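Local coordinates for phosphodiesterase (Trypanosoma brucei brucei, PDB 5H2Q), which belongs to the cyclic nucleotide phosphodiesterase family, an all-helical HD-type metal enzyme fold that here binds zinc, magnesium and the ligand LLI, at residues T202-H207 and D299-P304; G241-V246 and I295-F300. All coordinates share one frame; numbering follows the deposited sequence.

Contact 1: T202-H207 and D299-P304. With LLI ((4~{a}~{S},8~{a}~{R})-2-cycloheptyl-4-[4-methoxy-3-[2-(2-oxidanylideneimidazolidin-1-yl)ethoxy]phenyl]-4~{a},5,8,8~{a}-tetrahydrophthalazin-1-one), chain E.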
loop_
_atom_site.group_PDB
_atom_site.type_symbol
_atom_site.label_atom_id
_atom_site.label_comp_id
_atom_site.label_asym_id
_atom_site.label_seq_id
_atom_site.Cartn_x
_atom_site.Cartn_y
_atom_site.Cartn_z
ATOM N N THR A 202 2.688 -7.945 -3.317
ATOM C CA THR A 202 2.642 -7.488 -1.935
ATOM C C THR A 202 2.642 -8.624 -0.901
ATOM O O THR A 202 2.678 -8.328 0.288
ATOM C CB THR A 202 1.493 -6.519 -1.679
ATOM O OG1 THR A 202 0.279 -7.232 -1.848
ATOM C CG2 THR A 202 1.565 -5.284 -2.587
ATOM N N ASP A 203 2.565 -9.896 -1.347
ATOM C CA ASP A 203 2.590 -11.036 -0.422
ATOM C C ASP A 203 4.035 -11.093 0.157
ATOM O O ASP A 203 4.975 -11.418 -0.582
ATOM C CB ASP A 203 2.206 -12.355 -1.135
ATOM C CG ASP A 203 2.272 -13.547 -0.208
ATOM O OD1 ASP A 203 2.624 -13.355 0.969
ATOM O OD2 ASP A 203 1.892 -14.658 -0.646
ATOM N N MET A 204 4.196 -10.791 1.458
ATOM C CA MET A 204 5.535 -10.758 2.091
ATOM C C MET A 204 6.250 -12.126 2.136
ATOM O O MET A 204 7.477 -12.156 2.302
ATOM C CB MET A 204 5.520 -10.117 3.467
ATOM C CG MET A 204 5.324 -8.627 3.455
ATOM S SD MET A 204 6.635 -7.747 2.556
ATOM C CE MET A 204 8.011 -7.893 3.668
ATOM N N ALA A 205 5.507 -13.237 1.932
ATOM C CA ALA A 205 6.112 -14.565 1.838
ATOM C C ALA A 205 7.002 -14.581 0.577
ATOM O O ALA A 205 7.959 -15.351 0.516
ATOM C CB ALA A 205 5.042 -15.640 1.751
ATOM N N ARG A 206 6.724 -13.673 -0.409
ATOM C CA ARG A 206 7.493 -13.554 -1.655
ATOM C C ARG A 206 8.444 -12.350 -1.640
ATOM O O ARG A 206 8.951 -11.967 -2.700
ATOM C CB ARG A 206 6.547 -13.496 -2.871
ATOM C CG ARG A 206 5.566 -14.679 -2.989
ATOM C CD ARG A 206 4.655 -14.590 -4.202
ATOM N NE ARG A 206 5.403 -14.732 -5.452
ATOM C CZ ARG A 206 4.922 -14.463 -6.658
ATOM N NH1 ARG A 206 3.671 -14.046 -6.805
ATOM N NH2 ARG A 206 5.693 -14.590 -7.730
ATOM N N HIS A 207 8.658 -11.717 -0.470
ATOM C CA HIS A 207 9.498 -10.525 -0.364
ATOM C C HIS A 207 10.871 -10.666 -1.030
ATOM O O HIS A 207 11.230 -9.856 -1.892
ATOM C CB HIS A 207 9.639 -10.085 1.088
ATOM C CG HIS A 207 10.620 -8.983 1.300
ATOM N ND1 HIS A 207 10.295 -7.652 1.018
ATOM C CD2 HIS A 207 11.902 -9.036 1.739
ATOM C CE1 HIS A 207 11.372 -6.950 1.341
ATOM N NE2 HIS A 207 12.369 -7.746 1.763
ATOM N N ASP A 299 15.995 -4.279 10.568
ATOM C CA ASP A 299 17.208 -5.058 10.308
ATOM C C ASP A 299 17.081 -6.167 9.291
ATOM O O ASP A 299 17.953 -6.289 8.432
ATOM C CB ASP A 299 17.771 -5.638 11.623
ATOM C CG ASP A 299 18.395 -4.603 12.547
ATOM O OD1 ASP A 299 18.547 -3.438 12.122
ATOM O OD2 ASP A 299 18.757 -4.966 13.680
ATOM N N PHE A 300 16.035 -6.987 9.395
ATOM C CA PHE A 300 15.850 -8.144 8.525
ATOM C C PHE A 300 14.951 -7.894 7.329
ATOM O O PHE A 300 14.929 -8.724 6.411
ATOM C CB PHE A 300 15.347 -9.347 9.343
ATOM C CG PHE A 300 16.345 -9.804 10.383
ATOM C CD1 PHE A 300 17.382 -10.668 10.042
ATOM C CD2 PHE A 300 16.283 -9.326 11.690
ATOM C CE1 PHE A 300 18.326 -11.065 10.996
ATOM C CE2 PHE A 300 17.234 -9.719 12.642
ATOM C CZ PHE A 300 18.246 -10.588 12.287
ATOM N N VAL A 301 14.187 -6.784 7.330
ATOM C CA VAL A 301 13.306 -6.520 6.190
ATOM C C VAL A 301 13.573 -5.143 5.515
ATOM O O VAL A 301 14.092 -5.116 4.401
ATOM C CB VAL A 301 11.791 -6.723 6.512
ATOM C CG1 VAL A 301 10.928 -6.495 5.275
ATOM C CG2 VAL A 301 11.525 -8.116 7.082
ATOM N N ALA A 302 13.168 -4.040 6.168
ATOM C CA ALA A 302 13.143 -2.680 5.610
ATOM C C ALA A 302 14.496 -2.101 5.204
ATOM O O ALA A 302 14.646 -1.689 4.045
ATOM C CB ALA A 302 12.435 -1.736 6.562
ATOM N N ALA A 303 15.475 -2.061 6.127
ATOM C CA ALA A 303 16.796 -1.507 5.825
ATOM C C ALA A 303 17.490 -2.202 4.640
ATOM O O ALA A 303 17.820 -1.470 3.692
ATOM C CB ALA A 303 17.687 -1.467 7.067
ATOM N N PRO A 304 17.619 -3.563 4.556
ATOM C CA PRO A 304 18.240 -4.156 3.359
ATOM C C PRO A 304 17.455 -3.855 2.085
ATOM O O PRO A 304 18.059 -3.541 1.073
ATOM C CB PRO A 304 18.256 -5.669 3.664
ATOM C CG PRO A 304 18.147 -5.752 5.141
ATOM C CD PRO A 304 17.286 -4.612 5.545
HETATM C C2 LLI E . 5.571 -3.954 10.814
HETATM C C3 LLI E . 5.100 -2.648 10.560
HETATM O O1 LLI E . 6.236 -4.136 12.002
HETATM C C12 LLI E . 3.243 -5.637 6.675
HETATM C C14 LLI E . 2.410 -6.934 6.513
HETATM C C15 LLI E . 3.258 -8.202 6.542
HETATM C C16 LLI E . 4.158 -5.419 5.459
HETATM C C17 LLI E . 3.460 -5.687 4.147
HETATM C C18 LLI E . 1.551 -6.862 5.240
HETATM C C19 LLI E . 2.357 -6.429 4.042
HETATM C C21 LLI E . 5.287 -9.209 7.612
HETATM C C22 LLI E . 5.224 -9.674 9.119
HETATM C C23 LLI E . 6.717 -8.793 7.147
HETATM C C24 LLI E . 6.089 -10.865 9.538
HETATM C C25 LLI E . 7.862 -9.798 7.268
HETATM C C26 LLI E . 8.434 -9.972 8.679
HETATM C C27 LLI E . 7.564 -10.565 9.799
HETATM C C28 LLI E . 6.750 -5.445 12.291
HETATM C C29 LLI E . 7.328 -5.391 13.676
HETATM C C4 LLI E . 5.247 -4.984 9.941
HETATM C C5 LLI E . 4.298 -2.408 9.449
HETATM C C6 LLI E . 4.447 -4.740 8.826
HETATM C C7 LLI E . 3.975 -3.451 8.595
HETATM O O8 LLI E . 5.501 -1.690 11.453
HETATM C C9 LLI E . 4.872 -0.406 11.384
HETATM C C10 LLI E . 4.103 -5.852 7.909
HETATM N N11 LLI E . 4.591 -7.034 8.245
HETATM N N13 LLI E . 4.319 -8.108 7.440
HETATM O O20 LLI E . 3.030 -9.175 5.841
HETATM N N30 LLI E . 6.307 -5.480 14.732
HETATM C C31 LLI E . 5.192 -6.429 14.673
HETATM C C32 LLI E . 6.056 -4.485 15.637
HETATM C C33 LLI E . 4.411 -6.105 15.941
HETATM N N34 LLI E . 4.963 -4.820 16.340
HETATM O O35 LLI E . 6.749 -3.490 15.800
HETATM O O HOH W 1 14.905 -6.965 2.582
#
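The carbonyl O of Val301 accepts a hydrogen bond from a water at 2.7 Å, and the same water lies 2.8 Å from His207 NE2. This water is the polar bridge between the start of helix 207-217 and helix 290-312; no direct hydrogen bond crosses. It sits at the edge of the imidazole, in the ring plane. ND1 of the same ring is hydrogen-bonded to Lys239 NZ, so both ring nitrogens have partners, which probably fixes the rotation of the ring. Val301 CG1 lies over one face of the ring in a CH-pi contact, 4.2 Å from the centroid and set toward the rim. His207 CG is anti to the backbone N (chi1 173°), which carries the ring across to helix 290-312.

In this phosphodiesterase fold the two segments form part of the wall of the ligand pocket. Met204 bends at chi2 and chi3 and brings CE to 3.6 Å from Val301 CG1. Its CG lies 3.4 Å from O20 of LLI. The other branch of Val301, CG2, turns to the cycloheptyl ring, 3.9 Å from C26.

An Asx turn shapes the loop around Met204. Ala205 N donates to Asp203 OD1 at 3.0 Å, reaching it from above the carboxylate plane, while Asp203 OD2 is bonded to Ser158 OG.

Contact 2: G241-V246 and I295-F300. With ZN (zinc ion), chain C; LLI ((4~{a}~{S},8~{a}~{R})-2-cycloheptyl-4-[4-methoxy-3-[2-(2-oxidanylideneimidazolidin-1-yl)ethoxy]phenyl]-4~{a},5,8,8~{a}-tetrahydrophthalazin-1-one), chain E.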
loop_
_atom_site.group_PDB
_atom_site.type_symbol
_atom_site.label_atom_id
_atom_site.label_comp_id
_atom_site.label_asym_id
_atom_site.label_seq_id
_atom_site.Cartn_x
_atom_site.Cartn_y
_atom_site.Cartn_z
ATOM N N GLY A 241 6.046 1.105 -0.858
ATOM C CA GLY A 241 4.990 1.826 -0.167
ATOM C C GLY A 241 4.428 1.011 0.981
ATOM O O GLY A 241 4.204 1.538 2.068
ATOM N N ASP A 242 4.279 -0.314 0.775
ATOM C CA ASP A 242 3.747 -1.202 1.815
ATOM C C ASP A 242 4.620 -1.257 3.062
ATOM O O ASP A 242 4.083 -1.351 4.168
ATOM C CB ASP A 242 3.543 -2.600 1.256
ATOM C CG ASP A 242 2.143 -3.141 1.411
ATOM O OD1 ASP A 242 1.334 -2.512 2.159
ATOM O OD2 ASP A 242 1.890 -4.238 0.893
ATOM N N ILE A 243 5.951 -1.184 2.890
ATOM C CA ILE A 243 6.861 -1.242 4.038
ATOM C C ILE A 243 7.494 0.130 4.352
ATOM O O ILE A 243 8.524 0.201 5.034
ATOM C CB ILE A 243 7.905 -2.375 3.919
ATOM C CG1 ILE A 243 8.897 -2.169 2.733
ATOM C CG2 ILE A 243 7.222 -3.750 3.870
ATOM C CD1 ILE A 243 10.069 -3.298 2.718
ATOM N N SER A 244 6.855 1.228 3.885
ATOM C CA SER A 244 7.367 2.599 4.067
ATOM C C SER A 244 7.112 3.255 5.442
ATOM O O SER A 244 7.583 4.368 5.649
ATOM C CB SER A 244 6.758 3.519 3.004
ATOM O OG SER A 244 5.374 3.666 3.292
ATOM N N ASN A 245 6.362 2.631 6.369
ATOM C CA ASN A 245 6.083 3.280 7.664
ATOM C C ASN A 245 7.378 3.602 8.423
ATOM O O ASN A 245 7.434 4.584 9.152
ATOM C CB ASN A 245 5.192 2.417 8.555
ATOM C CG ASN A 245 3.824 2.039 8.033
ATOM O OD1 ASN A 245 3.271 1.028 8.475
ATOM N ND2 ASN A 245 3.220 2.836 7.133
ATOM N N VAL A 246 8.417 2.780 8.232
ATOM C CA VAL A 246 9.710 2.992 8.907
ATOM C C VAL A 246 10.517 4.177 8.315
ATOM O O VAL A 246 11.505 4.581 8.933
ATOM C CB VAL A 246 10.554 1.690 8.963
ATOM C CG1 VAL A 246 9.786 0.582 9.679
ATOM C CG2 VAL A 246 10.961 1.247 7.562
ATOM N N ILE A 295 12.959 -2.622 15.437
ATOM C CA ILE A 295 14.365 -2.878 15.100
ATOM C C ILE A 295 14.505 -4.160 14.255
ATOM O O ILE A 295 15.240 -4.159 13.268
ATOM C CB ILE A 295 15.258 -2.910 16.373
ATOM C CG1 ILE A 295 15.308 -1.516 17.025
ATOM C CG2 ILE A 295 16.677 -3.393 16.031
ATOM C CD1 ILE A 295 15.838 -1.477 18.473
ATOM N N GLY A 296 13.800 -5.223 14.653
ATOM C CA GLY A 296 13.813 -6.496 13.942
ATOM C C GLY A 296 13.311 -6.330 12.522
ATOM O O GLY A 296 13.906 -6.860 11.580
ATOM N N PHE A 297 12.187 -5.613 12.385
ATOM C CA PHE A 297 11.547 -5.313 11.104
ATOM C C PHE A 297 12.499 -4.523 10.192
ATOM O O PHE A 297 12.709 -4.909 9.044
ATOM C CB PHE A 297 10.216 -4.568 11.320
ATOM C CG PHE A 297 9.442 -4.315 10.044
ATOM C CD1 PHE A 297 9.041 -5.371 9.229
ATOM C CD2 PHE A 297 9.104 -3.020 9.663
ATOM C CE1 PHE A 297 8.336 -5.132 8.040
ATOM C CE2 PHE A 297 8.396 -2.783 8.478
ATOM C CZ PHE A 297 8.014 -3.844 7.678
ATOM N N ILE A 298 13.145 -3.497 10.736
ATOM C CA ILE A 298 14.137 -2.710 9.996
ATOM C C ILE A 298 15.367 -3.569 9.587
ATOM O O ILE A 298 15.686 -3.661 8.398
ATOM C CB ILE A 298 14.496 -1.444 10.800
ATOM C CG1 ILE A 298 13.312 -0.452 10.774
ATOM C CG2 ILE A 298 15.785 -0.781 10.286
ATOM C CD1 ILE A 298 13.261 0.594 11.881
ATOM N N ASP A 299 15.995 -4.279 10.568
ATOM C CA ASP A 299 17.208 -5.058 10.308
ATOM C C ASP A 299 17.081 -6.167 9.291
ATOM O O ASP A 299 17.953 -6.289 8.432
ATOM C CB ASP A 299 17.771 -5.638 11.623
ATOM C CG ASP A 299 18.395 -4.603 12.547
ATOM O OD1 ASP A 299 18.547 -3.438 12.122
ATOM O OD2 ASP A 299 18.757 -4.966 13.680
ATOM N N PHE A 300 16.035 -6.987 9.395
ATOM C CA PHE A 300 15.850 -8.144 8.525
ATOM C C PHE A 300 14.951 -7.894 7.329
ATOM O O PHE A 300 14.929 -8.724 6.411
ATOM C CB PHE A 300 15.347 -9.347 9.343
ATOM C CG PHE A 300 16.345 -9.804 10.383
ATOM C CD1 PHE A 300 17.382 -10.668 10.042
ATOM C CD2 PHE A 300 16.283 -9.326 11.690
ATOM C CE1 PHE A 300 18.326 -11.065 10.996
ATOM C CE2 PHE A 300 17.234 -9.719 12.642
ATOM C CZ PHE A 300 18.246 -10.588 12.287
HETATM ZN ZN ZN C . -0.748 -2.982 2.475
HETATM C C2 LLI E . 5.571 -3.954 10.814
HETATM C C3 LLI E . 5.100 -2.648 10.560
HETATM O O1 LLI E . 6.236 -4.136 12.002
HETATM C C12 LLI E . 3.243 -5.637 6.675
HETATM C C14 LLI E . 2.410 -6.934 6.513
HETATM C C15 LLI E . 3.258 -8.202 6.542
HETATM C C16 LLI E . 4.158 -5.419 5.459
HETATM C C17 LLI E . 3.460 -5.687 4.147
HETATM C C18 LLI E . 1.551 -6.862 5.240
HETATM C C19 LLI E . 2.357 -6.429 4.042
HETATM C C21 LLI E . 5.287 -9.209 7.612
HETATM C C22 LLI E . 5.224 -9.674 9.119
HETATM C C23 LLI E . 6.717 -8.793 7.147
HETATM C C24 LLI E . 6.089 -10.865 9.538
HETATM C C25 LLI E . 7.862 -9.798 7.268
HETATM C C26 LLI E . 8.434 -9.972 8.679
HETATM C C27 LLI E . 7.564 -10.565 9.799
HETATM C C28 LLI E . 6.750 -5.445 12.291
HETATM C C29 LLI E . 7.328 -5.391 13.676
HETATM C C4 LLI E . 5.247 -4.984 9.941
HETATM C C5 LLI E . 4.298 -2.408 9.449
HETATM C C6 LLI E . 4.447 -4.740 8.826
HETATM C C7 LLI E . 3.975 -3.451 8.595
HETATM O O8 LLI E . 5.501 -1.690 11.453
HETATM C C9 LLI E . 4.872 -0.406 11.384
HETATM C C10 LLI E . 4.103 -5.852 7.909
HETATM N N11 LLI E . 4.591 -7.034 8.245
HETATM N N13 LLI E . 4.319 -8.108 7.440
HETATM O O20 LLI E . 3.030 -9.175 5.841
HETATM N N30 LLI E . 6.307 -5.480 14.732
HETATM C C31 LLI E . 5.192 -6.429 14.673
HETATM C C32 LLI E . 6.056 -4.485 15.637
HETATM C C33 LLI E . 4.411 -6.105 15.941
HETATM N N34 LLI E . 4.963 -4.820 16.340
HETATM O O35 LLI E . 6.749 -3.490 15.800
HETATM O O HOH W 2 -0.316 -5.109 1.767
HETATM O O HOH W 3 0.039 -3.933 4.287
#
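Phe297 has CG anti to its backbone N (chi1 -176°), which carries the ring from helix 290-312 toward Ile243 and Val246. Val246 CG1 is anti to the carbonyl carbon and meets the ring at its edge, 3.7 Å from CD2. The contact joins the turn that follows helix 227-242 to helix 290-312 in the all-helical phosphodiesterase fold. Ile243 CG2 also comes to the edge of the ring, 3.9 Å from CZ. Phe297 is therefore held by two aliphatic groups near its plane. One face is given to LLI, whose phenyl carbon C2 lies 3.7 Å above the ring plane, over its centre.

Val246 CG1 also packs on Ile298 CG1, and Thr324 of helix 318-334 touches both residues. The contact is buried and apolar across the segments. Gly241 O accepts from both N and OG of Ser244. Asn245 OD1 reaches out to Tyr87 OH in a hydrogen bond and touches C9 of LLI.

Asp242 faces the metal site, where His92, His128, Asp129 and two waters also bind the zinc ion. Its OD1 binds the zinc at 2.2 Å, and Asp242 OD2 accepts a short hydrogen bond, 2.5 Å, from the O of one zinc-bound water.

Both contacts use helix 290-312; their ranges overlap at Asp299 and Phe300, though neither residue makes the contact. Backbone bonds probably tie them together: Ala302 N to Phe297 O, and Ala303 N to Ile298 O. Contact 2 is the core contact, with all its touching residues buried and only apolar groups meeting across it. Contact 1 is partly buried; a loop residue and the first residue of helix 207-217 face helix 290-312, and a water and an imidazole add polar character. Both line the LLI pocket, contact 1 mainly along the cycloheptyl ring and the fused-ring carbonyl, contact 2 mainly at the phenyl ring. Contact 2 also includes a zinc ligand, near which Thr202 of contact 1 packs.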